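Local coordinates for putative sugar ABC transporter, substrate-binding protein (Clostridium phytofermentans, PDB 4WZZ) that binds L-rhamnose in the cleft between its two lobes and probably delivers the sugar to an ABC transporter for uptake, at residues A[136-144]-A[150-158]. Sequence-based numbering, arbitrary orientation.
Sequences GIHVLSLDS and SRKVFVNQA. With RAM (alpha-L-rhamnopyranose), chain B.
Asp143 and Gln157 meet at the rhamnose pocket of this periplasmic binding protein fold, where strands 138-142 and 154-156 run parallel as neighbours in the sheet of one lobe. The Asp143 carboxylate takes two sugar hydroxyls, one on each oxygen. RAM O3 donates to Asp143 OD2 at 2.6 Å, and RAM O4 donates to Asp143 OD1. Gln157 NE2 gives a bent hydrogen bond to Asp143 OD1 at 2.9 Å, on the anti side of the carboxylate and 23° out of its plane. The Gln157 chain bends at chi2 (-96°), which turns the amide back toward Asp143, its plane only 13° from that of the carboxylate. Tyr68 OH is also hydrogen-bonded to Asp143 OD1, so several partners fix the rotation of the acid.

Behind the pocket the backbones pair through Lys152 N to Val139 O, Ser141 N to Val153 O, Val155 N to Ser141 O and Asp143 N to Val155 O. Leu140 CD1 packs on Val153 CG1 at 3.9 Å, and Leu140 CD2 faces Val155 CG2; helix 299-315 covers this face. On the face of Ser141 and Phe154, Ser141 OG is hydrogen-bonded to Ile117 O and Thr146 N. The same Ser141 OG sits at the edge of the phenyl ring, 3.4 Å from Phe154 CD1.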
loop_
_atom_site.group_PDB
_atom_site.type_symbol
_atom_site.label_atom_id
_atom_site.label_comp_id
_atom_site.label_asym_id
_atom_site.label_seq_id
_atom_site.Cartn_x
_atom_site.Cartn_y
_atom_site.Cartn_z
ATOM N N GLY A 136 -6.144 26.078 -6.843
ATOM C CA GLY A 136 -7.376 25.803 -6.125
ATOM C C GLY A 136 -7.765 24.334 -6.081
ATOM O O GLY A 136 -8.892 23.993 -5.737
ATOM N N ILE A 137 -6.836 23.451 -6.410
ATOM C CA ILE A 137 -7.123 22.018 -6.380
ATOM C C ILE A 137 -6.858 21.374 -5.009
ATOM O O ILE A 137 -5.782 21.510 -4.435
ATOM C CB ILE A 137 -6.305 21.285 -7.445
ATOM C CG1 ILE A 137 -6.608 21.892 -8.816
ATOM C CG2 ILE A 137 -6.604 19.771 -7.403
ATOM C CD1 ILE A 137 -5.769 21.357 -9.973
ATOM N N HIS A 138 -7.866 20.686 -4.488
ATOM C CA HIS A 138 -7.712 19.937 -3.250
ATOM C C HIS A 138 -6.786 18.762 -3.495
ATOM O O HIS A 138 -7.032 17.966 -4.391
ATOM C CB HIS A 138 -9.062 19.402 -2.777
ATOM C CG HIS A 138 -10.038 20.480 -2.412
ATOM N ND1 HIS A 138 -10.132 20.992 -1.140
ATOM C CD2 HIS A 138 -10.968 21.125 -3.151
ATOM C CE1 HIS A 138 -11.062 21.933 -1.114
ATOM N NE2 HIS A 138 -11.590 22.029 -2.322
ATOM N N VAL A 139 -5.736 18.643 -2.689
ATOM C CA VAL A 139 -4.859 17.475 -2.809
ATOM C C VAL A 139 -5.011 16.546 -1.607
ATOM O O VAL A 139 -4.871 16.972 -0.461
ATOM C CB VAL A 139 -3.388 17.875 -2.963
ATOM C CG1 VAL A 139 -2.513 16.608 -3.061
ATOM C CG2 VAL A 139 -3.195 18.748 -4.185
ATOM N N LEU A 140 -5.290 15.282 -1.895
ATOM C CA LEU A 140 -5.409 14.225 -0.896
ATOM C C LEU A 140 -4.410 13.139 -1.300
ATOM O O LEU A 140 -4.079 13.005 -2.472
ATOM C CB LEU A 140 -6.842 13.673 -0.924
ATOM C CG LEU A 140 -7.202 12.445 -0.109
ATOM C CD1 LEU A 140 -8.621 12.541 0.386
ATOM C CD2 LEU A 140 -7.005 11.175 -0.946
ATOM N N SER A 141 -3.903 12.390 -0.332
ATOM C CA SER A 141 -2.995 11.305 -0.654
ATOM C C SER A 141 -3.595 10.022 -0.099
ATOM O O SER A 141 -4.324 10.065 0.892
ATOM C CB SER A 141 -1.623 11.626 -0.055
ATOM O OG SER A 141 -0.673 10.631 -0.312
ATOM N N LEU A 142 -3.312 8.891 -0.757
ATOM C CA LEU A 142 -3.738 7.574 -0.290
ATOM C C LEU A 142 -2.650 6.552 -0.596
ATOM O O LEU A 142 -1.840 6.756 -1.502
ATOM C CB LEU A 142 -5.067 7.109 -0.912
ATOM C CG LEU A 142 -5.056 6.560 -2.344
ATOM C CD1 LEU A 142 -6.399 5.946 -2.711
ATOM C CD2 LEU A 142 -4.691 7.649 -3.338
ATOM N N ASP A 143 -2.662 5.454 0.162
ATOM C CA ASP A 143 -1.823 4.263 -0.098
ATOM C C ASP A 143 -0.362 4.520 0.238
ATOM O O ASP A 143 0.254 3.774 1.013
ATOM C CB ASP A 143 -1.978 3.805 -1.553
ATOM C CG ASP A 143 -1.179 2.561 -1.873
ATOM O OD1 ASP A 143 -1.228 1.592 -1.090
ATOM O OD2 ASP A 143 -0.527 2.570 -2.929
ATOM N N SER A 144 0.197 5.561 -0.359
ATOM C CA SER A 144 1.583 5.947 -0.133
ATOM C C SER A 144 1.629 7.474 -0.029
ATOM O O SER A 144 1.214 8.189 -0.946
ATOM C CB SER A 144 2.457 5.431 -1.284
ATOM O OG SER A 144 3.819 5.803 -1.127
ATOM N N SER A 150 2.382 18.694 1.150
ATOM C CA SER A 150 1.917 18.419 -0.200
ATOM C C SER A 150 0.482 17.896 -0.240
ATOM O O SER A 150 0.024 17.445 -1.288
ATOM C CB SER A 150 2.854 17.386 -0.853
ATOM O OG SER A 150 4.165 17.913 -1.011
ATOM N N ARG A 151 -0.215 17.926 0.891
ATOM C CA ARG A 151 -1.538 17.307 0.985
ATOM C C ARG A 151 -2.383 17.937 2.084
ATOM O O ARG A 151 -1.857 18.609 2.970
ATOM C CB ARG A 151 -1.389 15.811 1.305
ATOM C CG ARG A 151 -1.014 15.565 2.760
ATOM C CD ARG A 151 -0.805 14.109 3.063
ATOM N NE ARG A 151 -0.805 13.839 4.509
ATOM C CZ ARG A 151 0.241 13.396 5.210
ATOM N NH1 ARG A 151 1.430 13.205 4.650
ATOM N NH2 ARG A 151 0.097 13.146 6.503
ATOM N N LYS A 152 -3.691 17.715 2.036
ATOM C CA LYS A 152 -4.554 18.133 3.132
ATOM C C LYS A 152 -4.748 16.976 4.115
ATOM O O LYS A 152 -4.985 17.208 5.302
ATOM C CB LYS A 152 -5.888 18.669 2.603
ATOM C CG LYS A 152 -5.741 20.027 1.962
ATOM C CD LYS A 152 -7.083 20.566 1.528
ATOM C CE LYS A 152 -7.050 22.060 1.329
ATOM N NZ LYS A 152 -8.239 22.505 0.547
ATOM N N VAL A 153 -4.612 15.739 3.634
ATOM C CA VAL A 153 -4.771 14.568 4.487
ATOM C C VAL A 153 -4.259 13.326 3.757
ATOM O O VAL A 153 -4.229 13.311 2.535
ATOM C CB VAL A 153 -6.241 14.358 4.895
ATOM C CG1 VAL A 153 -7.112 13.979 3.681
ATOM C CG2 VAL A 153 -6.348 13.340 6.039
ATOM N N PHE A 154 -3.850 12.317 4.525
ATOM C CA PHE A 154 -3.423 11.016 3.977
ATOM C C PHE A 154 -4.415 9.947 4.381
ATOM O O PHE A 154 -4.851 9.887 5.536
ATOM C CB PHE A 154 -2.034 10.644 4.500
ATOM C CG PHE A 154 -1.532 9.305 4.006
ATOM C CD1 PHE A 154 -1.436 9.062 2.655
ATOM C CD2 PHE A 154 -1.138 8.306 4.898
ATOM C CE1 PHE A 154 -0.984 7.860 2.172
ATOM C CE2 PHE A 154 -0.687 7.096 4.410
ATOM C CZ PHE A 154 -0.612 6.878 3.039
ATOM N N VAL A 155 -4.798 9.110 3.430
ATOM C CA VAL A 155 -5.700 8.004 3.714
ATOM C C VAL A 155 -4.850 6.759 3.733
ATOM O O VAL A 155 -4.348 6.321 2.694
ATOM C CB VAL A 155 -6.844 7.882 2.699
ATOM C CG1 VAL A 155 -7.768 6.740 3.088
ATOM C CG2 VAL A 155 -7.622 9.179 2.641
ATOM N N ASN A 156 -4.684 6.207 4.934
ATOM C CA ASN A 156 -3.756 5.085 5.191
ATOM C C ASN A 156 -4.547 3.792 5.349
ATOM O O ASN A 156 -5.551 3.748 6.081
ATOM C CB ASN A 156 -2.971 5.371 6.488
ATOM C CG ASN A 156 -1.646 4.640 6.563
ATOM O OD1 ASN A 156 -1.386 3.706 5.804
ATOM N ND2 ASN A 156 -0.792 5.055 7.511
ATOM N N GLN A 157 -4.119 2.745 4.630
ATOM C CA GLN A 157 -4.775 1.438 4.642
ATOM C C GLN A 157 -4.813 0.796 6.018
ATOM O O GLN A 157 -5.737 0.070 6.355
ATOM C CB GLN A 157 -4.060 0.496 3.669
ATOM C CG GLN A 157 -2.529 0.573 3.711
ATOM C CD GLN A 157 -1.962 1.471 2.654
ATOM O OE1 GLN A 157 -2.212 2.674 2.661
ATOM N NE2 GLN A 157 -1.216 0.904 1.722
ATOM N N ALA A 158 -3.790 1.052 6.818
ATOM C CA ALA A 158 -3.710 0.479 8.162
ATOM C C ALA A 158 -2.682 1.275 8.922
ATOM O O ALA A 158 -1.915 2.018 8.325
ATOM C CB ALA A 158 -3.328 -0.999 8.105
HETATM C C1 RAM B . 1.883 -2.601 -4.130
HETATM C C2 RAM B . 2.023 -1.085 -4.070
HETATM C C3 RAM B . 1.117 -0.457 -3.011
HETATM C C4 RAM B . 1.231 -1.195 -1.682
HETATM C C5 RAM B . 1.036 -2.697 -1.887
HETATM C C6 RAM B . 1.247 -3.474 -0.598
HETATM O O1 RAM B . 0.652 -2.915 -4.682
HETATM O O2 RAM B . 3.368 -0.838 -3.798
HETATM O O3 RAM B . 1.484 0.917 -2.911
HETATM O O4 RAM B . 0.267 -0.695 -0.774
HETATM O O5 RAM B . 1.936 -3.192 -2.843
HETATM O O HOH W 1 0.712 3.746 3.777
#